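Local coordinates for protein A-adding tRNA nucleotidyltransferase (PDB 4WBY) that adds the terminal adenosine to the 3' CC end of tRNA, using ATP and magnesium, here as the fragment that carries the nucleotidyltransferase head domain, at residues A[34-37]-A[38-41]; A[143-146]-A[147-150]; A[207-210]-A[211-214]; A[268-271]-A[272-275]; A[309-312]-A[313-317]. All blocks are in the same frame, centred on the assembly; numbering follows the deposited sequence.

How the contacts relate
Each contact lies within one unbroken run of chain, at a turn or end of a helix; none nests in or crosses another, and all five follow in series. Contact 1 ends helix 32-38 ahead of strand 45-51, and contact 2 spans helix 143-149; both belong to the head domain, where Leu-38 and Leu-39 pack on Leu-147. Contact 3 covers the last two thirds of helix 203-214 near the centre of the chain. Contact 4 begins helix 271-278 and touches contact 3, Leu-214 resting on Trp-272. Contact 5 starts helix 311-320, about 47 Å from contact 1 between centres and on the opposite side of the chain's centre.

Contact 1 (A[34-37]-A[38-41]); sequences VRDI and LLGK. With SO4 (sulfate ion), chain D.
Arg-35 and Leu-39 meet one helical turn apart, where helix 32-38 ends. From its CB the arginine chain sets CG anti to the backbone N (chi1 177°), and this CG lies 3.9 Å from CD1 of Leu-39. The bend at chi3 then brings the edge of the guanidinium to its neighbour Asp-36. NE donates to Asp-36 OD1 at 3.0 Å, the bond lying in the guanidinium plane but reaching the carboxylate from above its own plane; weaker bonds run from NH2 to both carboxylate oxygens. At the tip, NH1 gives a hydrogen bond to Asn-123 and another to O1 of the sulfate at 3.2 Å, while NH2 reaches the same O1 and, weakly, O2. Arg-172 and Arg-176 bind this sulfate as well.

The CD and CE methylenes of Lys-41 cross the Asp-36 carboxylate at a slant, CE 3.7 Å from Asp-36 CG. Leu-38 lies alongside Val-34, CD1 to CG1 4.2 Å. Behind them the backbone closes: Lys-41 N donates to Asp-36 O at 3.0 Å and Gly-40 N to Ile-37 O at 3.0 Å. With Gly-40 at positive phi, this is a Schellman motif ending the helix. Val-34 and Arg-35 belong to the ATP-binding site of the nucleotidyltransferase head, and the arginine-held sulfate is consistent with a pocket made for anions.

Contact 2 (A[143-146]-A[147-150]); sequences GLRD and LKDK
Arg-145 NE reaches Asp-149 OD2 at 2.8 Å, a salt bridge between side chains one helical turn apart. The two flat groups stand almost perpendicular, 89° between planes, and NE meets the oxygen on its syn side, somewhat out of the carboxylate plane. A bend at chi2 (62°) folds the arginine chain along the helix and carries its CD past the same oxygen, 3.5 Å from Asp-149 OD2. That oxygen has a second donor: a water gives one hydrogen to Asp-149 OD2 at 2.6 Å and the other to Asp-146 OD1 at 2.8 Å, so a single molecule links two carboxylates that would otherwise probably repel. Asp-146 OD2 is held separately, by a salt bridge from Arg-153 and a hydrogen bond with Thr-121.

The ammonium of Lys-148 stands 4.3 Å from Arg-145 NH1, NZ facing a like charge that the bridge to Asp-149 is likely to temper. Along the backbone, the carbonyls of Gly-143, Leu-144 and Arg-145 accept from the amides of Leu-147, Lys-148 and Asp-149. The carboxylate of Asp-139 accepts the amides of Gly-143 and Leu-144 at the start of the helix, and Lys-150, at positive phi, closes a Schellman motif at its end. Helix 143-149 lies between strand 137-138 of the mixed sheet and strand 151-152, which pairs in parallel with strand 180-181.

Contact 3 (A[207-210]-A[211-214]); sequences INEI and KLAL
Lys-211 sets CG anti to its carbonyl carbon (chi1 -68°) and bends at chi3 (66°), which lays its chain back toward Ile-207 and Asn-208, four and three residues earlier in an alpha helix. The helix is 203-214, packed against helices 165-177 and 219-228. CD of the lysine lies 3.8 Å from Ile-207 CG2, the aliphatic chain passing over that methyl at a slant. Farther out, the lysine and Asn-208 run side by side and point the same way, but their polar ends meet through a water rather than directly: it accepts from Lys-211 NZ at 3.0 Å and donates to Asn-208 OD1 at 2.9 Å. A leucine in place of Lys-211 would probably leave this water without its ammonium donor and the asparagine oxygen less firmly engaged.

On another side of the helix, Glu-209 bends at chi2 and crosses Leu-212 at about a right angle. Its carboxylate is taken by Arg-172, an ATP-binding residue, in a salt bridge at OE2, with a long, weak ion pair from OE1 to Arg-169. The glutamate may therefore act as a second shell that positions Arg-172. Ala-213 turns its methyl onto Phe-219 and Tyr-226, and Ile-210 touches both Leu-168 and Tyr-226. Four successive backbone bonds support these side chains, among them Lys-211 N to Ile-207 O at 3.0 Å. Against Glu-209 OE1 itself comes a methyl, Leu-212 CD1, at 3.8 Å.

Contact 4 (A[268-271]-A[272-275]); sequences IDYG and WLYL
Trp-272 turns the edge of its indole toward Asp-269, whose CB lies in the ring plane 3.8 Å from CD1 of the tryptophan. Its CG stands anti to the carbonyl carbon (chi1 -68°), which lays the CD1 and NE1 edge beside the aspartate. There NE1 donates to a water at 2.9 Å; the water in turn donates to Asp-269 OD2 at 2.9 Å. Ring and carboxylate are thus joined by one bridging molecule, lying in the indole plane, and the aspartate is held beside the first turn of the helix.

Tyr-270 and Leu-273 lie alongside each other and point the same way. The contact is at the ring's edge, where CD1 of the leucine sits near the ring plane, 4.2 Å from Tyr-270 CD1. One face of the tyrosine ring is met by the carbonyl oxygen of Ile-268, displaced toward the rim, and its hydroxyl is hydrogen-bonded to His-259. Ile-268 CD1 comes to the same leucine methyl, 4.4 Å from Leu-273 CD1. Tyr-274 presents its edge to Gly-271 O.

The backbone changes course here: Asp-269 centres an inverse gamma turn, and its carbonyl accepts the amide of Trp-272 at 3.3 Å. Tyr-270 O accepts Leu-273 N, and Gly-271 O accepts Leu-275 N at 3.2 Å, as the helix settles. The loop that holds this turn leads from helix 243-262 into helix 271-278. Tyr-270, Leu-273 and Tyr-274 pack back onto helix 243-262, Leu-273 also reaches helix 336-342, and Trp-272 lies against Val-300 of helix 298-309.

Contact 5 (A[309-312]-A[313-317]); sequences FKLG and SLKEE. With SO4 (sulfate ion), chain B.
Lys-315 sits one turn after Leu-311 at the start of helix 311-320, tied to it by a short backbone bond from Lys-315 N to Leu-311 O, 2.8 Å. The lysine's far end gives the other strong polar contact: NZ donates to sulfate O2 at 3.0 Å. A bend at chi3 (-68°) swings the ammonium back toward the start of the helix, where the ion also rests against the alpha carbon of Gly-312, its O4 3.4 Å from Gly-312 CA. With an alanine at position Lys-315 the sulfate would probably lose its ammonium donor, and Leu-311 O the CG and CE methylenes that lie against it.

That cover is close: CG of the lysine stands 3.2 Å from Leu-311 O. A water completes the helix start, donating to Phe-309 O at 2.7 Å and accepting from Ser-313 N at 3.0 Å, thereby spanning the break between helices 298-309 and 311-320. Leu-314 N donates to Lys-310 O.

Packing follows on the buried side. Leu-311 CD1 meets Leu-314 CD2 at 4.3 Å, and both leucines lie on Phe-306 of the preceding helix and Leu-342 of helix 336-342. The chemistry is divided accordingly: the leucines join this helix to its neighbours; Lys-315 also packs on Leu-342 through its chain, while its ammonium and Gly-312 meet an anion probably taken from the crystallisation liquor, away from the ATP site.

Contact 1 (A[34-37]-A[38-41])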
# COMPACT_ATOMS: atom_id res chain seq x y z
N VAL A 34 -7.56 -7.51 14.12
CA VAL A 34 -8.88 -7.49 14.75
C VAL A 34 -9.81 -6.59 13.96
O VAL A 34 -10.96 -6.94 13.70
CB VAL A 34 -8.80 -7.04 16.23
CG1 VAL A 34 -10.19 -6.91 16.83
CG2 VAL A 34 -7.94 -8.03 17.04
N ARG A 35 -9.31 -5.42 13.55
CA ARG A 35 -10.05 -4.55 12.64
C ARG A 35 -10.51 -5.33 11.41
O ARG A 35 -11.69 -5.29 11.03
CB ARG A 35 -9.18 -3.36 12.22
CG ARG A 35 -9.83 -2.41 11.22
CD ARG A 35 -8.77 -1.59 10.47
NE ARG A 35 -7.91 -2.48 9.68
CZ ARG A 35 -6.59 -2.43 9.62
NH1 ARG A 35 -5.92 -1.51 10.29
NH2 ARG A 35 -5.94 -3.30 8.85
N ASP A 36 -9.59 -6.05 10.77
CA ASP A 36 -9.93 -6.72 9.53
C ASP A 36 -10.92 -7.87 9.74
O ASP A 36 -11.78 -8.12 8.89
CB ASP A 36 -8.66 -7.20 8.82
CG ASP A 36 -7.88 -6.05 8.19
OD1 ASP A 36 -8.46 -4.94 8.09
OD2 ASP A 36 -6.71 -6.24 7.82
N ILE A 37 -10.83 -8.56 10.87
CA ILE A 37 -11.83 -9.57 11.20
C ILE A 37 -13.21 -8.91 11.34
O ILE A 37 -14.21 -9.41 10.82
CB ILE A 37 -11.47 -10.33 12.49
CG1 ILE A 37 -10.26 -11.23 12.23
CG2 ILE A 37 -12.65 -11.14 13.00
CD1 ILE A 37 -9.68 -11.84 13.49
N LEU A 38 -13.26 -7.78 12.03
CA LEU A 38 -14.53 -7.05 12.17
C LEU A 38 -15.04 -6.51 10.84
O LEU A 38 -16.24 -6.31 10.67
CB LEU A 38 -14.40 -5.91 13.18
CG LEU A 38 -14.25 -6.38 14.62
CD1 LEU A 38 -13.79 -5.22 15.52
CD2 LEU A 38 -15.56 -6.96 15.13
N LEU A 39 -14.14 -6.27 9.89
CA LEU A 39 -14.55 -5.81 8.56
C LEU A 39 -14.86 -6.99 7.63
O LEU A 39 -15.09 -6.78 6.44
CB LEU A 39 -13.47 -4.92 7.94
CG LEU A 39 -13.15 -3.59 8.62
CD1 LEU A 39 -11.92 -2.93 7.98
CD2 LEU A 39 -14.34 -2.66 8.58
N GLY A 40 -14.88 -8.21 8.16
CA GLY A 40 -15.31 -9.35 7.37
C GLY A 40 -14.30 -9.82 6.33
O GLY A 40 -14.67 -10.48 5.36
N LYS A 41 -13.03 -9.51 6.56
CA LYS A 41 -11.98 -9.88 5.63
C LYS A 41 -11.35 -11.21 6.00
O LYS A 41 -11.25 -11.55 7.18
CB LYS A 41 -10.91 -8.79 5.59
CG LYS A 41 -11.44 -7.47 5.05
CD LYS A 41 -10.53 -6.29 5.37
CE LYS A 41 -9.18 -6.43 4.72
NZ LYS A 41 -9.27 -6.27 3.25
S SO4 D . -2.32 -2.30 8.24
O1 SO4 D . -2.97 -2.38 9.56
O2 SO4 D . -3.35 -2.45 7.22
O3 SO4 D . -1.61 -1.03 8.07
O4 SO4 D . -1.38 -3.41 8.12

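Contact 2 (A[143-146]-A[147-150])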
# COMPACT_ATOMS: atom_id res chain seq x y z
N GLY A 143 -13.36 1.64 19.84
CA GLY A 143 -13.06 1.22 18.49
C GLY A 143 -14.27 0.71 17.73
O GLY A 143 -14.44 1.03 16.56
N LEU A 144 -15.13 -0.08 18.38
CA LEU A 144 -16.29 -0.61 17.68
C LEU A 144 -17.25 0.53 17.33
O LEU A 144 -17.82 0.56 16.24
CB LEU A 144 -17.00 -1.69 18.51
CG LEU A 144 -18.09 -2.47 17.77
CD1 LEU A 144 -17.54 -3.25 16.56
CD2 LEU A 144 -18.81 -3.43 18.73
N ARG A 145 -17.40 1.49 18.25
CA ARG A 145 -18.23 2.66 18.00
C ARG A 145 -17.67 3.50 16.85
O ARG A 145 -18.42 4.03 16.03
CB ARG A 145 -18.35 3.50 19.28
CG ARG A 145 -19.16 4.78 19.12
CD ARG A 145 -20.61 4.52 18.75
NE ARG A 145 -21.34 5.77 18.60
CZ ARG A 145 -22.61 5.95 18.96
NH1 ARG A 145 -23.30 4.95 19.50
NH2 ARG A 145 -23.19 7.13 18.77
N ASP A 146 -16.35 3.61 16.77
CA ASP A 146 -15.75 4.38 15.67
C ASP A 146 -15.82 3.62 14.33
O ASP A 146 -15.90 4.25 13.28
CB ASP A 146 -14.32 4.78 16.01
CG ASP A 146 -14.27 5.92 17.02
OD1 ASP A 146 -15.29 6.62 17.19
OD2 ASP A 146 -13.22 6.11 17.65
N LEU A 147 -15.84 2.29 14.36
CA LEU A 147 -16.18 1.55 13.14
C LEU A 147 -17.60 1.88 12.71
O LEU A 147 -17.85 2.20 11.55
CB LEU A 147 -16.05 0.04 13.33
CG LEU A 147 -14.65 -0.57 13.31
CD1 LEU A 147 -14.72 -2.06 13.61
CD2 LEU A 147 -13.92 -0.34 11.99
N LYS A 148 -18.53 1.78 13.66
CA LYS A 148 -19.93 2.08 13.39
C LYS A 148 -20.10 3.45 12.75
O LYS A 148 -20.83 3.61 11.76
CB LYS A 148 -20.73 2.03 14.69
CG LYS A 148 -22.22 2.33 14.51
CD LYS A 148 -22.97 2.21 15.83
CE LYS A 148 -24.46 2.46 15.65
NZ LYS A 148 -25.23 2.15 16.89
N ASP A 149 -19.39 4.44 13.30
CA ASP A 149 -19.55 5.82 12.89
C ASP A 149 -18.60 6.22 11.75
O ASP A 149 -18.65 7.35 11.28
CB ASP A 149 -19.34 6.73 14.09
CG ASP A 149 -20.46 6.60 15.12
OD1 ASP A 149 -21.58 6.16 14.76
OD2 ASP A 149 -20.23 6.94 16.30
N LYS A 150 -17.77 5.27 11.31
CA LYS A 150 -16.82 5.49 10.21
C LYS A 150 -15.86 6.65 10.51
O LYS A 150 -15.70 7.59 9.72
CB LYS A 150 -17.56 5.73 8.90
CG LYS A 150 -18.44 4.55 8.51
CD LYS A 150 -19.14 4.85 7.20
CE LYS A 150 -19.84 3.64 6.65
NZ LYS A 150 -20.44 3.89 5.30
O HOH W 1 -17.83 7.69 17.13

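Contact 3 (A[207-210]-A[211-214])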
# COMPACT_ATOMS: atom_id res chain seq x y z
N ILE A 207 8.71 8.22 4.25
CA ILE A 207 8.83 7.59 2.94
C ILE A 207 8.20 6.19 2.97
O ILE A 207 7.46 5.82 2.05
CB ILE A 207 10.31 7.51 2.49
CG1 ILE A 207 10.77 8.82 1.82
CG2 ILE A 207 10.52 6.38 1.47
CD1 ILE A 207 10.43 10.09 2.54
N ASN A 208 8.45 5.44 4.04
CA ASN A 208 7.88 4.10 4.16
C ASN A 208 6.36 4.15 4.16
O ASN A 208 5.70 3.28 3.60
CB ASN A 208 8.38 3.40 5.42
CG ASN A 208 9.82 2.96 5.32
OD1 ASN A 208 10.37 2.84 4.22
ND2 ASN A 208 10.44 2.70 6.47
N GLU A 209 5.80 5.18 4.78
CA GLU A 209 4.35 5.28 4.85
C GLU A 209 3.77 5.65 3.48
O GLU A 209 2.71 5.14 3.09
CB GLU A 209 3.94 6.28 5.93
CG GLU A 209 2.46 6.63 5.98
CD GLU A 209 1.54 5.42 6.09
OE1 GLU A 209 1.92 4.38 6.67
OE2 GLU A 209 0.40 5.53 5.59
N ILE A 210 4.46 6.49 2.71
CA ILE A 210 3.98 6.81 1.36
C ILE A 210 4.03 5.55 0.49
O ILE A 210 3.13 5.32 -0.33
CB ILE A 210 4.79 7.95 0.72
CG1 ILE A 210 4.62 9.23 1.54
CG2 ILE A 210 4.33 8.19 -0.72
CD1 ILE A 210 5.47 10.40 1.05
N LYS A 211 5.06 4.73 0.68
CA LYS A 211 5.17 3.47 -0.05
C LYS A 211 3.99 2.55 0.28
O LYS A 211 3.49 1.85 -0.59
CB LYS A 211 6.51 2.78 0.25
CG LYS A 211 7.71 3.56 -0.32
CD LYS A 211 9.04 3.11 0.28
CE LYS A 211 9.38 1.70 -0.12
NZ LYS A 211 10.71 1.31 0.40
N LEU A 212 3.54 2.56 1.53
CA LEU A 212 2.36 1.77 1.89
C LEU A 212 1.10 2.33 1.23
O LEU A 212 0.26 1.57 0.74
CB LEU A 212 2.18 1.70 3.41
CG LEU A 212 3.25 0.87 4.13
CD1 LEU A 212 3.02 0.87 5.64
CD2 LEU A 212 3.28 -0.56 3.61
N ALA A 213 0.98 3.65 1.20
CA ALA A 213 -0.20 4.27 0.60
C ALA A 213 -0.33 3.93 -0.88
O ALA A 213 -1.44 3.67 -1.37
CB ALA A 213 -0.17 5.78 0.80
N LEU A 214 0.78 3.91 -1.61
CA LEU A 214 0.69 3.74 -3.06
C LEU A 214 0.27 2.30 -3.42
O LEU A 214 -0.17 2.05 -4.53
CB LEU A 214 2.01 4.14 -3.74
CG LEU A 214 3.28 3.30 -3.75
CD1 LEU A 214 3.24 2.15 -4.76
CD2 LEU A 214 4.47 4.22 -4.04
O HOH W 2 9.60 0.36 3.02

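Contact 4 (A[268-271]-A[272-275])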
# COMPACT_ATOMS: atom_id res chain seq x y z
N ILE A 268 0.44 -4.30 -13.49
CA ILE A 268 1.64 -3.81 -12.85
C ILE A 268 1.23 -3.11 -11.57
O ILE A 268 0.04 -2.96 -11.29
CB ILE A 268 2.45 -2.86 -13.77
CG1 ILE A 268 1.61 -1.65 -14.20
CG2 ILE A 268 2.95 -3.60 -15.01
CD1 ILE A 268 2.40 -0.63 -15.06
N ASP A 269 2.21 -2.69 -10.77
CA ASP A 269 1.92 -1.96 -9.55
C ASP A 269 1.57 -0.52 -9.90
O ASP A 269 2.42 0.37 -9.90
CB ASP A 269 3.11 -2.05 -8.58
CG ASP A 269 3.35 -3.47 -8.09
OD1 ASP A 269 2.38 -4.26 -8.08
OD2 ASP A 269 4.50 -3.80 -7.72
N TYR A 270 0.29 -0.31 -10.20
CA TYR A 270 -0.18 0.95 -10.78
C TYR A 270 -0.00 2.17 -9.89
O TYR A 270 0.01 3.29 -10.38
CB TYR A 270 -1.66 0.86 -11.15
CG TYR A 270 -2.03 -0.25 -12.11
CD1 TYR A 270 -1.71 -0.16 -13.46
CD2 TYR A 270 -2.76 -1.35 -11.68
CE1 TYR A 270 -2.07 -1.16 -14.35
CE2 TYR A 270 -3.12 -2.35 -12.56
CZ TYR A 270 -2.78 -2.25 -13.89
OH TYR A 270 -3.15 -3.24 -14.76
N GLY A 271 0.10 1.96 -8.58
CA GLY A 271 0.28 3.07 -7.66
C GLY A 271 1.44 3.97 -8.03
O GLY A 271 1.37 5.19 -7.86
N TRP A 272 2.51 3.37 -8.56
CA TRP A 272 3.68 4.15 -8.95
C TRP A 272 3.36 5.12 -10.09
O TRP A 272 3.98 6.18 -10.19
CB TRP A 272 4.82 3.23 -9.38
CG TRP A 272 5.40 2.45 -8.25
CD1 TRP A 272 5.19 1.13 -7.98
CD2 TRP A 272 6.29 2.93 -7.23
NE1 TRP A 272 5.90 0.76 -6.86
CE2 TRP A 272 6.58 1.85 -6.38
CE3 TRP A 272 6.87 4.18 -6.96
CZ2 TRP A 272 7.42 1.97 -5.27
CZ3 TRP A 272 7.71 4.30 -5.86
CH2 TRP A 272 7.98 3.20 -5.03
N LEU A 273 2.40 4.77 -10.94
CA LEU A 273 1.99 5.67 -12.02
C LEU A 273 1.37 6.96 -11.49
O LEU A 273 1.60 8.04 -12.04
CB LEU A 273 1.01 4.99 -12.96
CG LEU A 273 1.50 3.75 -13.70
CD1 LEU A 273 0.42 3.25 -14.66
CD2 LEU A 273 2.77 4.06 -14.46
N TYR A 274 0.56 6.85 -10.44
CA TYR A 274 0.01 8.04 -9.80
C TYR A 274 1.14 8.90 -9.27
O TYR A 274 1.12 10.12 -9.41
CB TYR A 274 -0.93 7.67 -8.66
CG TYR A 274 -2.24 7.05 -9.09
CD1 TYR A 274 -3.32 7.85 -9.43
CD2 TYR A 274 -2.39 5.68 -9.13
CE1 TYR A 274 -4.52 7.29 -9.81
CE2 TYR A 274 -3.59 5.11 -9.51
CZ TYR A 274 -4.65 5.92 -9.85
OH TYR A 274 -5.84 5.35 -10.22
N LEU A 275 2.12 8.25 -8.65
CA LEU A 275 3.26 8.97 -8.10
C LEU A 275 4.04 9.71 -9.20
O LEU A 275 4.43 10.86 -9.02
CB LEU A 275 4.19 8.01 -7.36
CG LEU A 275 5.23 8.70 -6.49
CD1 LEU A 275 4.56 9.32 -5.27
CD2 LEU A 275 6.29 7.70 -6.08
O HOH W 3 6.11 -2.03 -6.17

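Contact 5 (A[309-312]-A[313-317])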
# COMPACT_ATOMS: atom_id res chain seq x y z
N PHE A 309 12.67 13.04 -20.48
CA PHE A 309 13.55 13.28 -21.63
C PHE A 309 12.96 12.96 -22.99
O PHE A 309 13.21 13.67 -23.97
CB PHE A 309 14.84 12.47 -21.46
CG PHE A 309 15.81 13.07 -20.50
CD1 PHE A 309 15.71 12.81 -19.14
CD2 PHE A 309 16.83 13.89 -20.96
CE1 PHE A 309 16.61 13.36 -18.25
CE2 PHE A 309 17.72 14.46 -20.08
CZ PHE A 309 17.62 14.19 -18.72
N LYS A 310 12.21 11.87 -23.07
CA LYS A 310 11.89 11.28 -24.37
C LYS A 310 10.42 11.32 -24.72
O LYS A 310 10.06 11.22 -25.89
CB LYS A 310 12.38 9.82 -24.41
CG LYS A 310 13.87 9.67 -24.15
CD LYS A 310 14.35 8.27 -24.46
CE LYS A 310 15.87 8.17 -24.31
NZ LYS A 310 16.57 9.16 -25.16
N LEU A 311 9.55 11.47 -23.73
CA LEU A 311 8.13 11.34 -23.98
C LEU A 311 7.59 12.47 -24.86
O LEU A 311 6.68 12.26 -25.66
CB LEU A 311 7.37 11.26 -22.65
CG LEU A 311 5.87 10.94 -22.67
CD1 LEU A 311 5.62 9.58 -23.29
CD2 LEU A 311 5.28 11.01 -21.27
N GLY A 312 8.16 13.67 -24.73
CA GLY A 312 7.75 14.79 -25.55
C GLY A 312 7.93 14.48 -27.02
O GLY A 312 7.01 14.63 -27.82
N SER A 313 9.12 14.02 -27.38
CA SER A 313 9.41 13.68 -28.77
C SER A 313 8.54 12.51 -29.22
O SER A 313 8.03 12.50 -30.33
CB SER A 313 10.89 13.36 -28.95
OG SER A 313 11.14 12.95 -30.28
N LEU A 314 8.36 11.53 -28.34
CA LEU A 314 7.61 10.33 -28.70
C LEU A 314 6.15 10.67 -28.97
O LEU A 314 5.57 10.14 -29.91
CB LEU A 314 7.72 9.27 -27.61
CG LEU A 314 6.87 8.02 -27.87
CD1 LEU A 314 7.36 7.27 -29.10
CD2 LEU A 314 6.87 7.12 -26.65
N LYS A 315 5.57 11.53 -28.15
CA LYS A 315 4.18 11.95 -28.34
C LYS A 315 4.01 12.58 -29.72
O LYS A 315 3.04 12.30 -30.42
CB LYS A 315 3.75 12.93 -27.26
CG LYS A 315 3.51 12.31 -25.89
CD LYS A 315 3.00 13.35 -24.91
CE LYS A 315 4.05 14.39 -24.58
NZ LYS A 315 3.60 15.33 -23.51
N GLU A 316 4.95 13.43 -30.11
CA GLU A 316 4.89 14.06 -31.42
C GLU A 316 5.06 13.03 -32.54
O GLU A 316 4.34 13.09 -33.54
CB GLU A 316 5.96 15.15 -31.52
CG GLU A 316 5.90 15.95 -32.81
CD GLU A 316 4.60 16.71 -32.98
OE1 GLU A 316 3.96 17.05 -31.96
OE2 GLU A 316 4.22 16.97 -34.14
N GLU A 317 5.98 12.09 -32.39
CA GLU A 317 6.21 11.07 -33.41
C GLU A 317 4.99 10.18 -33.57
O GLU A 317 4.63 9.80 -34.68
CB GLU A 317 7.43 10.21 -33.09
CG GLU A 317 8.76 10.87 -33.38
CD GLU A 317 9.87 9.85 -33.60
OE1 GLU A 317 10.75 9.74 -32.72
OE2 GLU A 317 9.85 9.17 -34.64
S SO4 B . 6.14 18.49 -25.01
O1 SO4 B . 5.73 19.66 -24.23
O2 SO4 B . 5.11 17.46 -24.92
O3 SO4 B . 6.34 18.85 -26.41
O4 SO4 B . 7.40 17.96 -24.50
O HOH W 4 11.58 14.68 -25.87